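Local coordinates for protein N-acetyltransferase (Staphylococcus aureus subsp. aureus, PDB 4M85) that probably transfers an acetyl group from acetyl-coenzyme A to a substrate amine, as a member of the GNAT family of acetyltransferases, at residues S137-N142 against K163-I168. Numbering follows the deposited sequence.
Sequences SLLESN and KKVGFI
L139 meets V165 and F167 in a small, wholly apolar contact between the C-terminal end of helix 130-140 and the turn that leads out of helix 156-164. The two segments bury 101 Å² between them, more than half of it on L139. Its isobutyl group reaches across with both methyls: CD1 of L139 lies 4.0 Å from CG2 of V165 and 4.1 Å from CE1 of F167, while CD2 of L139 stands 4.2 Å from CZ of F167. The leucine thus spans two neighbours, crossing the valine at about a right angle and running obliquely to the phenylalanine. Each partner offers only part of itself: V165 one methyl, F167 the far end of its ring. With CG of L139 anti to its carbonyl carbon (chi1 -65°) and CD1 continuing that line, CD1 reaches farthest toward the other segment. The backbones stay well apart, 9.3 Å between CA of L139 and CA of V165, so side chains alone bridge the gap. G166, at positive phi (112°), closes helix 156-164 with a Schellman motif and turns the chain toward strand 168-175, so that V165 before it and F167 after it both reach L139. Near the end of helix 130-140, O of L138 accepts from both N and OG of S141, the hydroxyl at 2.6 Å from that oxygen and 16° off the carbonyl plane. W147 of strand 147-152 also touches L139, L149 of that strand and L183 touch F167, and V185 touches both L139 and F167, extending the apolar patch onto the sheet. Strand 114-121, helix 130-140, strand 147-152 and helix 156-164 form the beta-alpha-beta-alpha run of the GNAT fold, and this contact joins the far ends of its two helices.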
ATOM      1  N   SER A 137      13.130   3.482   7.100  1.00 19.64           N
ATOM      2  CA  SER A 137      14.004   3.597   5.961  1.00 20.96           C
ATOM      3  C   SER A 137      13.369   4.443   4.834  1.00 20.38           C
ATOM      4  O   SER A 137      14.075   5.184   4.159  1.00 18.85           O
ATOM      5  CB  SER A 137      14.407   2.207   5.473  1.00 22.74           C
ATOM      6  OG  SER A 137      14.804   2.270   4.142  1.00 27.01           O
ATOM      7  N   LEU A 138      12.047   4.338   4.647  1.00 19.36           N
ATOM      8  CA  LEU A 138      11.350   5.142   3.655  1.00 18.52           C
ATOM      9  C   LEU A 138      11.365   6.624   4.038  1.00 19.01           C
ATOM     10  O   LEU A 138      11.553   7.486   3.170  1.00 17.59           O
ATOM     11  CB  LEU A 138       9.896   4.677   3.491  1.00 18.22           C
ATOM     12  CG  LEU A 138       9.018   5.463   2.507  1.00 18.59           C
ATOM     13  CD1 LEU A 138       9.594   5.355   1.107  1.00 17.91           C
ATOM     14  CD2 LEU A 138       7.579   4.961   2.523  1.00 18.37           C
ATOM     15  N   LEU A 139      11.128   6.926   5.322  1.00 18.71           N
ATOM     16  CA  LEU A 139      11.120   8.328   5.774  1.00 19.38           C
ATOM     17  C   LEU A 139      12.510   8.936   5.604  1.00 20.12           C
ATOM     18  O   LEU A 139      12.631  10.069   5.194  1.00 21.03           O
ATOM     19  CB  LEU A 139      10.639   8.465   7.226  1.00 19.54           C
ATOM     20  CG  LEU A 139       9.168   8.066   7.488  1.00 20.16           C
ATOM     21  CD1 LEU A 139       8.903   8.029   8.984  1.00 20.11           C
ATOM     22  CD2 LEU A 139       8.157   8.975   6.799  1.00 21.27           C
ATOM     23  N   GLU A 140      13.564   8.180   5.885  1.00 21.64           N
ATOM     24  CA  GLU A 140      14.929   8.676   5.662  1.00 22.83           C
ATOM     25  C   GLU A 140      15.287   8.933   4.168  1.00 22.67           C
ATOM     26  O   GLU A 140      16.200   9.722   3.885  1.00 22.98           O
ATOM     27  CB  GLU A 140      15.950   7.717   6.310  1.00 26.04           C
ATOM     28  CG  GLU A 140      17.369   8.278   6.475  1.00 29.59           C
ATOM     29  CD  GLU A 140      18.281   8.144   5.237  1.00 32.34           C
ATOM     30  OE1 GLU A 140      18.087   7.236   4.400  1.00 34.44           O
ATOM     31  OE2 GLU A 140      19.251   8.927   5.123  1.00 34.59           O
ATOM     32  N   SER A 141      14.592   8.287   3.227  1.00 20.38           N
ATOM     33  CA  SER A 141      14.876   8.458   1.784  1.00 20.77           C
ATOM     34  C   SER A 141      14.645   9.890   1.236  1.00 22.00           C
ATOM     35  O   SER A 141      15.174  10.243   0.168  1.00 20.77           O
ATOM     36  CB  SER A 141      14.071   7.455   0.919  1.00 19.64           C
ATOM     37  OG  SER A 141      12.706   7.852   0.829  1.00 20.57           O
ATOM     38  N   ASN A 142      13.847  10.684   1.945  1.00 22.93           N
ATOM     39  CA  ASN A 142      13.557  12.078   1.566  1.00 23.10           C
ATOM     40  C   ASN A 142      13.057  12.863   2.769  1.00 23.23           C
ATOM     41  O   ASN A 142      11.901  12.718   3.186  1.00 21.18           O
ATOM     42  CB  ASN A 142      12.497  12.142   0.464  1.00 25.12           C
ATOM     43  CG  ASN A 142      12.439  13.497  -0.230  1.00 27.07           C
ATOM     44  OD1 ASN A 142      12.945  14.506   0.276  1.00 27.76           O
ATOM     45  ND2 ASN A 142      11.818  13.520  -1.403  1.00 27.55           N
ATOM     46  N   LYS A 163       3.214   7.383  15.956  1.00 25.71           N
ATOM     47  CA  LYS A 163       3.572   8.517  16.826  1.00 27.69           C
ATOM     48  C   LYS A 163       4.998   8.414  17.344  1.00 27.52           C
ATOM     49  O   LYS A 163       5.640   9.432  17.539  1.00 31.25           O
ATOM     50  CB  LYS A 163       2.604   8.680  18.003  1.00 28.03           C
ATOM     51  CG  LYS A 163       1.220   9.217  17.646  1.00 28.67           C
ATOM     52  CD  LYS A 163       1.308  10.649  17.162  1.00 30.96           C
ATOM     53  CE  LYS A 163      -0.033  11.221  16.761  1.00 29.70           C
ATOM     54  NZ  LYS A 163      -0.722  11.857  17.893  1.00 30.18           N
ATOM     55  N   LYS A 164       5.494   7.199  17.541  1.00 28.62           N
ATOM     56  CA  LYS A 164       6.858   7.002  18.041  1.00 28.56           C
ATOM     57  C   LYS A 164       7.908   7.445  17.016  1.00 28.83           C
ATOM     58  O   LYS A 164       8.933   7.997  17.404  1.00 29.21           O
ATOM     59  CB  LYS A 164       7.086   5.552  18.439  1.00 29.03           C
ATOM     60  CG  LYS A 164       8.284   5.345  19.357  1.00 30.67           C
ATOM     61  CD  LYS A 164       8.496   3.879  19.721  1.00 31.30           C
ATOM     62  CE  LYS A 164       9.873   3.663  20.369  1.00 32.92           C
ATOM     63  NZ  LYS A 164       9.926   2.365  21.113  1.00 34.45           N
ATOM     64  N   VAL A 165       7.674   7.217  15.720  1.00 27.97           N
ATOM     65  CA  VAL A 165       8.612   7.711  14.699  1.00 28.77           C
ATOM     66  C   VAL A 165       8.320   9.149  14.304  1.00 26.54           C
ATOM     67  O   VAL A 165       8.971   9.682  13.420  1.00 28.80           O
ATOM     68  CB  VAL A 165       8.681   6.833  13.422  1.00 29.85           C
ATOM     69  CG1 VAL A 165       8.926   5.382  13.789  1.00 30.96           C
ATOM     70  CG2 VAL A 165       7.424   6.965  12.584  1.00 29.93           C
ATOM     71  N   GLY A 166       7.336   9.780  14.930  1.00 26.72           N
ATOM     72  CA  GLY A 166       7.175  11.242  14.807  1.00 25.30           C
ATOM     73  C   GLY A 166       5.968  11.771  14.060  1.00 25.44           C
ATOM     74  O   GLY A 166       5.876  12.985  13.813  1.00 26.50           O
ATOM     75  N   PHE A 167       5.033  10.901  13.687  1.00 25.10           N
ATOM     76  CA  PHE A 167       3.789  11.364  13.026  1.00 24.41           C
ATOM     77  C   PHE A 167       2.920  12.146  14.009  1.00 26.27           C
ATOM     78  O   PHE A 167       2.929  11.865  15.201  1.00 26.54           O
ATOM     79  CB  PHE A 167       2.975  10.184  12.461  1.00 23.75           C
ATOM     80  CG  PHE A 167       3.545   9.582  11.186  1.00 20.42           C
ATOM     81  CD1 PHE A 167       4.409   8.507  11.243  1.00 20.76           C
ATOM     82  CD2 PHE A 167       3.193  10.070   9.948  1.00 20.56           C
ATOM     83  CE1 PHE A 167       4.915   7.934  10.097  1.00 19.61           C
ATOM     84  CE2 PHE A 167       3.698   9.505   8.774  1.00 20.53           C
ATOM     85  CZ  PHE A 167       4.563   8.424   8.849  1.00 19.79           C
ATOM     86  N   ILE A 168       2.144  13.103  13.503  1.00 27.25           N
ATOM     87  CA  ILE A 168       1.205  13.839  14.320  1.00 29.07           C
ATOM     88  C   ILE A 168      -0.185  13.822  13.671  1.00 27.67           C
ATOM     89  O   ILE A 168      -0.330  13.610  12.459  1.00 25.83           O
ATOM     90  CB  ILE A 168       1.665  15.294  14.593  1.00 31.45           C
ATOM     91  CG1 ILE A 168       1.575  16.157  13.342  1.00 33.83           C
ATOM     92  CG2 ILE A 168       3.084  15.334  15.169  1.00 30.26           C
ATOM     93  CD1 ILE A 168       1.158  17.577  13.647  1.00 35.47           C
TER